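Local coordinates for pectate lyase (Bacillus subtilis, PDB 5AMV), which cleaves polygalacturonate by calcium-dependent elimination, releasing oligosaccharides with unsaturated galacturonosyl groups at their non-reducing ends, at residues F159-D164 against Q220-Q225; H198-D203 against Y241-D246. All coordinates share one frame; numbering follows the deposited sequence.

Overall arrangement
Both contacts belong to the right-handed parallel beta-helix of this polysaccharide lyase, their centres about 10 Å apart. Interaction 2 pairs strands on neighbouring turns, and interaction 1 lies where the chain leaves strand 158-160, one turn away, to meet the loop 220-225. Backbone joins them: F159 N lies 2.7 Å from T200 O, and D161 N 2.9 Å from N202 O, both probable hydrogen bonds. On the catalytic side, D223 of interaction 1 shares the calcium ion with D184 and D227. D246 of interaction 2 has its side chain about 5 Å from bound galacturonic acid and about 7 Å from that of R279, the inferred active-site arginine.

Interaction 1 (F159-D164 against Q220-Q225); sequences FQDAYD and QHHDGQ. With CA (calcium ion), chain C; ACT (acetate ion), chain D.
With CG of Y163 turned anti to its own nitrogen (chi1 -173°) and CG of H221 anti to its carbonyl carbon (chi1 -64°), the two side chains run side by side and their rings form an offset stack, planes 9° apart. H221 CB sits over the phenol face toward the rim, while Y163 OH lies above the middle of the imidazole and donates to acetate OXT at 2.6 Å. H221 ND1 gives a nearly straight 2.8 Å bond to D164 O, which lies in the imidazole plane; the backbone adds a second, D164 N to H221 O, also 2.8 Å. These paired bonds tie the chain leaving a beta-helix strand to the loop that supplies calcium ligand D223, whose OD2 binds the calcium ion at 2.4 Å. Putting an alanine at H221 would probably strip Y163 of its stacking partner and D164 O of its side-chain donor. The edge of the Y163 ring is turned toward H222 in an offset edge-to-face pair, the planes nearly perpendicular. H222 NE2 donates to D161 OD1 at 2.7 Å, reaching the anti side of the carboxylate. H222 ND1 is hydrogen-bonded to D208, and R206 forms a salt bridge with D161 OD2.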
ATOM      1  N   PHE A 159       8.152  -0.450  -7.009  1.00  6.40           N
ATOM      2  CA  PHE A 159       8.215  -1.544  -6.019  1.00  6.28           C
ATOM      3  C   PHE A 159       7.502  -2.735  -6.618  1.00  7.10           C
ATOM      4  O   PHE A 159       6.372  -2.599  -7.054  1.00  7.12           O
ATOM      5  CB  PHE A 159       7.426  -1.099  -4.763  1.00  6.74           C
ATOM      6  CG  PHE A 159       8.119  -0.038  -3.962  1.00  6.75           C
ATOM      7  CD1 PHE A 159       8.000   1.345  -4.272  1.00  6.86           C
ATOM      8  CD2 PHE A 159       8.908  -0.410  -2.880  1.00  8.46           C
ATOM      9  CE1 PHE A 159       8.640   2.312  -3.498  1.00  7.67           C
ATOM     10  CE2 PHE A 159       9.570   0.546  -2.101  1.00  7.14           C
ATOM     11  CZ  PHE A 159       9.445   1.904  -2.402  1.00  7.75           C
ATOM     12  N   GLN A 160       8.143  -3.902  -6.624  1.00  6.42           N
ATOM     13  CA  GLN A 160       7.573  -5.106  -7.221  1.00  6.76           C
ATOM     14  C   GLN A 160       7.531  -6.208  -6.166  1.00  6.62           C
ATOM     15  O   GLN A 160       8.505  -6.419  -5.438  1.00  6.21           O
ATOM     16  CB  GLN A 160       8.481  -5.613  -8.340  1.00  6.72           C
ATOM     17  CG  GLN A 160       8.735  -4.629  -9.498  1.00  7.35           C
ATOM     18  CD  GLN A 160       9.531  -5.317 -10.601  1.00 12.45           C
ATOM     19  OE1 GLN A 160      10.190  -6.328 -10.361  1.00 15.60           O
ATOM     20  NE2 GLN A 160       9.452  -4.800 -11.798  1.00 16.21           N
ATOM     21  N   ASP A 161       6.404  -6.927  -6.149  1.00  6.29           N
ATOM     22  CA  ASP A 161       6.343  -8.304  -5.670  1.00  5.80           C
ATOM     23  C   ASP A 161       6.899  -8.481  -4.261  1.00  6.44           C
ATOM     24  O   ASP A 161       7.940  -9.124  -4.060  1.00  7.03           O
ATOM     25  CB  ASP A 161       7.073  -9.210  -6.702  1.00  5.11           C
ATOM     26  CG  ASP A 161       6.769 -10.694  -6.509  1.00  6.35           C
ATOM     27  OD1 ASP A 161       5.866 -11.035  -5.739  1.00  7.28           O
ATOM     28  OD2 ASP A 161       7.460 -11.510  -7.134  1.00  6.85           O
ATOM     29  N   ALA A 162       6.209  -7.860  -3.280  1.00  6.20           N
ATOM     30  CA  ALA A 162       6.542  -8.081  -1.882  1.00  6.59           C
ATOM     31  C   ALA A 162       5.900  -9.442  -1.470  1.00  7.13           C
ATOM     32  O   ALA A 162       4.706  -9.529  -1.120  1.00  6.16           O
ATOM     33  CB  ALA A 162       6.053  -6.860  -1.013  1.00  5.31           C
ATOM     34  N   TYR A 163       6.679 -10.515  -1.646  1.00  6.97           N
ATOM     35  CA  TYR A 163       6.166 -11.878  -1.716  1.00  5.33           C
ATOM     36  C   TYR A 163       6.532 -12.623  -0.444  1.00  5.89           C
ATOM     37  O   TYR A 163       7.705 -12.623  -0.031  1.00  5.94           O
ATOM     38  CB  TYR A 163       6.851 -12.588  -2.893  1.00  5.27           C
ATOM     39  CG  TYR A 163       6.360 -13.975  -3.261  1.00  5.67           C
ATOM     40  CD1 TYR A 163       6.821 -15.115  -2.580  1.00  5.19           C
ATOM     41  CD2 TYR A 163       5.380 -14.149  -4.263  1.00  4.41           C
ATOM     42  CE1 TYR A 163       6.420 -16.372  -2.960  1.00  6.92           C
ATOM     43  CE2 TYR A 163       4.956 -15.435  -4.651  1.00  5.82           C
ATOM     44  CZ  TYR A 163       5.454 -16.540  -3.959  1.00  6.25           C
ATOM     45  OH  TYR A 163       5.023 -17.817  -4.308  1.00  6.36           O
ATOM     46  N   ASP A 164       5.540 -13.276   0.148  1.00  5.35           N
ATOM     47  CA  ASP A 164       5.776 -14.030   1.397  1.00  6.05           C
ATOM     48  C   ASP A 164       5.723 -15.510   1.054  1.00  6.91           C
ATOM     49  O   ASP A 164       4.681 -16.023   0.590  1.00  6.17           O
ATOM     50  CB  ASP A 164       4.641 -13.639   2.384  1.00  5.15           C
ATOM     51  CG  ASP A 164       4.770 -14.236   3.758  1.00  6.74           C
ATOM     52  OD1 ASP A 164       5.480 -15.231   3.980  1.00  7.47           O
ATOM     53  OD2 ASP A 164       4.103 -13.656   4.664  1.00  7.10           O
ATOM     54  N   GLN A 220      -2.475 -16.938  -0.637  1.00  8.65           N
ATOM     55  CA  GLN A 220      -2.090 -15.561  -0.941  0.62  9.07           C
ATOM     56  C   GLN A 220      -0.675 -15.219  -0.471  1.00  8.23           C
ATOM     57  O   GLN A 220      -0.399 -15.247   0.717  1.00  9.41           O
ATOM     58  CB  GLN A 220      -3.107 -14.594  -0.349  0.62 10.08           C
ATOM     59  CG  GLN A 220      -2.793 -13.128  -0.614  0.62  8.95           C
ATOM     60  CD  GLN A 220      -2.741 -12.773  -2.112  0.62 11.68           C
ATOM     61  OE1 GLN A 220      -1.683 -12.641  -2.715  0.62  3.22           O
ATOM     62  NE2 GLN A 220      -3.912 -12.634  -2.706  0.62 13.54           N
ATOM     63  N   HIS A 221       0.194 -14.866  -1.427  1.00  6.59           N
ATOM     64  CA  HIS A 221       1.594 -14.508  -1.132  1.00  6.08           C
ATOM     65  C   HIS A 221       1.826 -13.015  -0.971  1.00  6.17           C
ATOM     66  O   HIS A 221       2.919 -12.600  -0.554  1.00  7.88           O
ATOM     67  CB  HIS A 221       2.514 -15.012  -2.247  1.00  6.67           C
ATOM     68  CG  HIS A 221       2.540 -16.498  -2.366  1.00  5.89           C
ATOM     69  ND1 HIS A 221       3.253 -17.289  -1.492  1.00  8.31           N
ATOM     70  CD2 HIS A 221       1.955 -17.347  -3.256  1.00  7.97           C
ATOM     71  CE1 HIS A 221       3.095 -18.562  -1.819  1.00  6.25           C
ATOM     72  NE2 HIS A 221       2.305 -18.628  -2.886  1.00  7.93           N
ATOM     73  N   HIS A 222       0.860 -12.202  -1.399  1.00  7.43           N
ATOM     74  CA  HIS A 222       0.986 -10.746  -1.221  1.00  7.61           C
ATOM     75  C   HIS A 222      -0.006 -10.197  -0.239  1.00  9.14           C
ATOM     76  O   HIS A 222      -1.072 -10.790  -0.021  1.00 12.41           O
ATOM     77  CB  HIS A 222       0.682 -10.058  -2.564  1.00  8.42           C
ATOM     78  CG  HIS A 222       1.610 -10.470  -3.650  1.00  6.76           C
ATOM     79  ND1 HIS A 222       1.196 -11.198  -4.741  1.00  4.90           N
ATOM     80  CD2 HIS A 222       2.942 -10.290  -3.800  1.00  5.64           C
ATOM     81  CE1 HIS A 222       2.231 -11.433  -5.529  1.00  7.45           C
ATOM     82  NE2 HIS A 222       3.297 -10.878  -4.989  1.00  6.40           N
ATOM     83  N   ASP A 223       0.290  -9.030   0.304  1.00  9.08           N
ATOM     84  CA  ASP A 223      -0.641  -8.275   1.120  0.55  9.36           C
ATOM     85  C   ASP A 223      -0.962  -6.933   0.423  1.00  9.11           C
ATOM     86  O   ASP A 223      -1.441  -6.895  -0.694  1.00  9.65           O
ATOM     87  CB  ASP A 223      -0.018  -8.069   2.506  0.55  8.40           C
ATOM     88  CG  ASP A 223      -1.067  -7.856   3.597  0.55 10.71           C
ATOM     89  OD1 ASP A 223      -2.063  -8.608   3.634  0.55 11.27           O
ATOM     90  OD2 ASP A 223      -0.887  -6.942   4.424  0.55 14.95           O
ATOM     91  N   GLY A 224      -0.664  -5.837   1.113  1.00  9.26           N
ATOM     92  CA  GLY A 224      -0.913  -4.472   0.557  1.00  8.08           C
ATOM     93  C   GLY A 224       0.204  -3.873  -0.297  1.00  7.45           C
ATOM     94  O   GLY A 224       1.264  -4.480  -0.475  1.00  7.63           O
ATOM     95  N   GLN A 225      -0.084  -2.703  -0.875  1.00  6.27           N
ATOM     96  CA  GLN A 225       0.876  -1.927  -1.651  1.00  4.95           C
ATOM     97  C   GLN A 225       1.343  -0.765  -0.776  1.00  6.29           C
ATOM     98  O   GLN A 225       2.525  -0.680  -0.457  1.00  7.97           O
ATOM     99  CB  GLN A 225       0.220  -1.444  -2.959  1.00  5.77           C
ATOM    100  CG  GLN A 225      -0.212  -2.670  -3.751  1.00  6.36           C
ATOM    101  CD  GLN A 225      -0.735  -2.280  -5.112  1.00  5.79           C
ATOM    102  OE1 GLN A 225      -1.772  -1.674  -5.237  1.00  7.31           O
ATOM    103  NE2 GLN A 225       0.021  -2.639  -6.147  1.00  7.02           N
TER
HETATM  104 CA    CA C 401      -0.430  -4.678   5.128  0.50  8.66          CA
HETATM  105  C   ACT D 402       6.730 -20.674  -3.915  1.00 14.37           C
HETATM  106  O   ACT D 402       7.379 -20.256  -4.911  1.00 13.77           O
HETATM  107  OXT ACT D 402       6.212 -19.819  -3.138  1.00 11.20           O
HETATM  108  CH3 ACT D 402       6.622 -22.148  -3.659  1.00 14.04           C
HETATM  109  O   HOH W   1      -2.653  -5.025   5.787  1.00 19.17           O
HETATM  110  O   HOH W   2      -0.528  -3.200   6.913  1.00 15.19           O
HETATM  111  O   HOH W   3       1.017  -6.090   6.315  1.00 13.89           O

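Interaction 2 (H198-D203 against Y241-D246); sequences HCTFND and YYHDHD
Strands 200-202 and 241-243 run parallel, axes 4.7 Å apart and 9° from true alignment, stitched by Y241 N to C199 O (2.8 Å), F201 N to Y241 O and H243 N to F201 O. This is the stacking of successive turns in a parallel beta-helix, and here aromatic residues line up on one face of it. F201 and Y242 point to that face, where F201 CD2 lies over the tyrosine ring, 3.7 Å from Y242 CE2; the rings are near parallel but slid apart, overlapping little. The row continues beyond the pair, with F159 beside F201 and Y273 beside Y242. On the other side of the strands N202 CB lies over the imidazole face of H243, 3.8 Å from its centroid. With CG set between its backbone N and carbonyl carbon (chi1 68°), H243 lies alongside N202 and its ND1 donates to D244 OD2 at 2.7 Å. N202 ND2 is bound by E158. Past the strands the two segments remain linked: water 4 bridges D203 N and D244 O, and water 5 joins D203 OD2 to D246 N. H245 ND1 donates to the syn side of D203 OD1, which lies close to the imidazole plane, at 2.6 Å with an N-H...O angle of 171°.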
ATOM      1  N   HIS A 198       4.866   9.545  -7.253  1.00  6.87           N
ATOM      2  CA  HIS A 198       5.481   9.055  -8.496  1.00  6.45           C
ATOM      3  C   HIS A 198       6.196   7.711  -8.317  1.00  8.06           C
ATOM      4  O   HIS A 198       7.291   7.503  -8.880  1.00  8.53           O
ATOM      5  CB  HIS A 198       6.419  10.100  -9.128  1.00  7.18           C
ATOM      6  CG  HIS A 198       5.696  11.187  -9.894  1.00  7.07           C
ATOM      7  ND1 HIS A 198       5.436  12.418  -9.328  1.00  7.98           N
ATOM      8  CD2 HIS A 198       5.182  11.228 -11.145  1.00  8.24           C
ATOM      9  CE1 HIS A 198       4.771  13.163 -10.194  1.00  8.43           C
ATOM     10  NE2 HIS A 198       4.609  12.468 -11.309  1.00  9.47           N
ATOM     11  N   CYS A 199       5.579   6.819  -7.532  1.00  6.79           N
ATOM     12  CA  CYS A 199       6.055   5.454  -7.415  1.00  7.23           C
ATOM     13  C   CYS A 199       5.102   4.530  -8.173  1.00  7.42           C
ATOM     14  O   CYS A 199       3.977   4.911  -8.490  1.00  8.69           O
ATOM     15  CB  CYS A 199       6.123   5.041  -5.935  1.00  7.73           C
ATOM     16  SG  CYS A 199       7.431   5.841  -5.033  1.00  7.77           S
ATOM     17  N   THR A 200       5.585   3.331  -8.516  1.00  5.80           N
ATOM     18  CA  THR A 200       4.785   2.275  -9.159  1.00  5.89           C
ATOM     19  C   THR A 200       4.798   1.097  -8.246  1.00  5.89           C
ATOM     20  O   THR A 200       5.817   0.827  -7.582  1.00  7.21           O
ATOM     21  CB  THR A 200       5.368   1.940 -10.543  1.00  6.33           C
ATOM     22  OG1 THR A 200       5.181   3.086 -11.394  1.00  8.10           O
ATOM     23  CG2 THR A 200       4.618   0.737 -11.161  1.00  6.78           C
ATOM     24  N   PHE A 201       3.659   0.409  -8.146  1.00  6.52           N
ATOM     25  CA  PHE A 201       3.521  -0.761  -7.263  1.00  6.57           C
ATOM     26  C   PHE A 201       2.852  -1.863  -8.063  1.00  7.06           C
ATOM     27  O   PHE A 201       1.783  -1.650  -8.617  1.00  5.87           O
ATOM     28  CB  PHE A 201       2.646  -0.391  -6.041  1.00  6.52           C
ATOM     29  CG  PHE A 201       3.175   0.761  -5.258  1.00  6.86           C
ATOM     30  CD1 PHE A 201       4.086   0.528  -4.230  1.00  6.43           C
ATOM     31  CD2 PHE A 201       2.787   2.090  -5.544  1.00  6.73           C
ATOM     32  CE1 PHE A 201       4.613   1.579  -3.500  1.00  5.45           C
ATOM     33  CE2 PHE A 201       3.319   3.181  -4.817  1.00  8.24           C
ATOM     34  CZ  PHE A 201       4.227   2.937  -3.786  1.00  6.65           C
ATOM     35  N   ASN A 202       3.481  -3.040  -8.132  1.00  7.34           N
ATOM     36  CA  ASN A 202       2.888  -4.174  -8.845  1.00  7.26           C
ATOM     37  C   ASN A 202       3.383  -5.493  -8.255  1.00  7.74           C
ATOM     38  O   ASN A 202       4.196  -5.502  -7.339  1.00  6.32           O
ATOM     39  CB  ASN A 202       3.176  -4.068 -10.381  1.00  7.77           C
ATOM     40  CG  ASN A 202       4.666  -4.004 -10.680  1.00  7.82           C
ATOM     41  OD1 ASN A 202       5.407  -4.895 -10.273  1.00  9.12           O
ATOM     42  ND2 ASN A 202       5.116  -2.956 -11.361  1.00  7.76           N
ATOM     43  N   ASP A 203       2.950  -6.601  -8.840  1.00  6.44           N
ATOM     44  CA  ASP A 203       3.328  -7.912  -8.296  1.00  7.04           C
ATOM     45  C   ASP A 203       4.454  -8.592  -9.098  1.00  7.69           C
ATOM     46  O   ASP A 203       4.629  -9.807  -9.002  1.00  8.82           O
ATOM     47  CB  ASP A 203       2.070  -8.806  -8.184  1.00  8.19           C
ATOM     48  CG  ASP A 203       1.188  -8.407  -7.015  1.00  7.90           C
ATOM     49  OD1 ASP A 203       1.617  -7.550  -6.174  1.00  9.04           O
ATOM     50  OD2 ASP A 203       0.066  -8.954  -6.930  1.00  6.97           O
ATOM     51  N   TYR A 241       1.353   4.833  -9.399  1.00  6.90           N
ATOM     52  CA  TYR A 241       0.727   3.910 -10.355  1.00  6.15           C
ATOM     53  C   TYR A 241       0.664   2.516  -9.724  1.00  6.97           C
ATOM     54  O   TYR A 241       1.691   1.824  -9.599  1.00  7.37           O
ATOM     55  CB  TYR A 241       1.512   3.891 -11.681  1.00  7.42           C
ATOM     56  CG  TYR A 241       0.941   3.016 -12.797  1.00  6.97           C
ATOM     57  CD1 TYR A 241      -0.382   2.508 -12.761  1.00  8.41           C
ATOM     58  CD2 TYR A 241       1.726   2.736 -13.926  1.00  9.78           C
ATOM     59  CE1 TYR A 241      -0.873   1.725 -13.786  1.00  8.69           C
ATOM     60  CE2 TYR A 241       1.230   1.955 -14.958  1.00 12.54           C
ATOM     61  CZ  TYR A 241      -0.076   1.479 -14.887  1.00 11.84           C
ATOM     62  OH  TYR A 241      -0.575   0.700 -15.897  1.00 12.33           O
ATOM     63  N   TYR A 242      -0.531   2.138  -9.283  1.00  5.93           N
ATOM     64  CA  TYR A 242      -0.755   0.819  -8.706  1.00  6.94           C
ATOM     65  C   TYR A 242      -1.319  -0.070  -9.799  1.00  7.68           C
ATOM     66  O   TYR A 242      -2.330   0.286 -10.448  1.00  6.93           O
ATOM     67  CB  TYR A 242      -1.817   0.961  -7.623  1.00  6.15           C
ATOM     68  CG  TYR A 242      -1.477   1.888  -6.464  1.00  6.16           C
ATOM     69  CD1 TYR A 242      -1.813   3.241  -6.487  1.00  6.10           C
ATOM     70  CD2 TYR A 242      -0.856   1.379  -5.320  1.00  6.41           C
ATOM     71  CE1 TYR A 242      -1.516   4.073  -5.388  1.00  4.65           C
ATOM     72  CE2 TYR A 242      -0.614   2.197  -4.199  1.00  4.99           C
ATOM     73  CZ  TYR A 242      -0.937   3.508  -4.260  1.00  4.68           C
ATOM     74  OH  TYR A 242      -0.744   4.383  -3.220  1.00  5.89           O
ATOM     75  N   HIS A 243      -0.710  -1.234 -10.032  1.00  7.95           N
ATOM     76  CA  HIS A 243      -1.239  -2.109 -11.083  1.00  8.09           C
ATOM     77  C   HIS A 243      -1.032  -3.589 -10.844  1.00  8.50           C
ATOM     78  O   HIS A 243      -0.034  -3.976 -10.242  1.00  7.94           O
ATOM     79  CB  HIS A 243      -0.886  -1.686 -12.512  1.00 10.45           C
ATOM     80  CG  HIS A 243       0.559  -1.808 -12.861  1.00 11.95           C
ATOM     81  ND1 HIS A 243       1.076  -2.939 -13.456  1.00 14.88           N
ATOM     82  CD2 HIS A 243       1.580  -0.921 -12.797  1.00 13.52           C
ATOM     83  CE1 HIS A 243       2.365  -2.769 -13.694  1.00 15.42           C
ATOM     84  NE2 HIS A 243       2.694  -1.544 -13.321  1.00 13.53           N
ATOM     85  N   ASP A 244      -2.012  -4.378 -11.284  1.00  7.64           N
ATOM     86  CA  ASP A 244      -1.909  -5.866 -11.294  1.00  8.63           C
ATOM     87  C   ASP A 244      -1.601  -6.361  -9.880  1.00  7.89           C
ATOM     88  O   ASP A 244      -0.510  -6.882  -9.576  1.00  8.17           O
ATOM     89  CB  ASP A 244      -0.856  -6.307 -12.331  1.00 10.81           C
ATOM     90  CG  ASP A 244      -1.241  -5.864 -13.704  1.00 13.92           C
ATOM     91  OD1 ASP A 244      -2.282  -6.320 -14.229  1.00 17.19           O
ATOM     92  OD2 ASP A 244      -0.560  -4.972 -14.230  1.00 19.76           O
ATOM     93  N   HIS A 245      -2.588  -6.164  -8.995  1.00  5.92           N
ATOM     94  CA  HIS A 245      -2.433  -6.499  -7.584  1.00  6.25           C
ATOM     95  C   HIS A 245      -3.845  -6.610  -6.972  1.00  5.58           C
ATOM     96  O   HIS A 245      -4.793  -6.000  -7.493  1.00  6.26           O
ATOM     97  CB  HIS A 245      -1.581  -5.400  -6.887  1.00  7.20           C
ATOM     98  CG  HIS A 245      -1.391  -5.633  -5.419  1.00  7.06           C
ATOM     99  ND1 HIS A 245      -0.315  -6.325  -4.895  1.00  6.64           N
ATOM    100  CD2 HIS A 245      -2.180  -5.321  -4.365  1.00  6.09           C
ATOM    101  CE1 HIS A 245      -0.441  -6.411  -3.585  1.00  7.11           C
ATOM    102  NE2 HIS A 245      -1.562  -5.814  -3.231  1.00  7.66           N
ATOM    103  N   ASP A 246      -4.003  -7.416  -5.923  1.00  6.28           N
ATOM    104  CA  ASP A 246      -5.316  -7.617  -5.320  1.00  6.23           C
ATOM    105  C   ASP A 246      -5.689  -6.488  -4.346  1.00  7.21           C
ATOM    106  O   ASP A 246      -6.421  -5.588  -4.726  1.00  7.84           O
ATOM    107  CB  ASP A 246      -5.328  -9.044  -4.726  1.00  6.76           C
ATOM    108  CG  ASP A 246      -6.675  -9.442  -4.114  1.00 10.39           C
ATOM    109  OD1 ASP A 246      -7.597  -8.637  -4.013  1.00  9.18           O
ATOM    110  OD2 ASP A 246      -6.727 -10.600  -3.643  1.00 18.08           O
TER
HETATM  111  O   HOH W   4       1.876  -7.423 -11.339  0.50  6.51           O
HETATM  112  O   HOH W   5      -1.846  -9.180  -4.977  1.00  6.82           O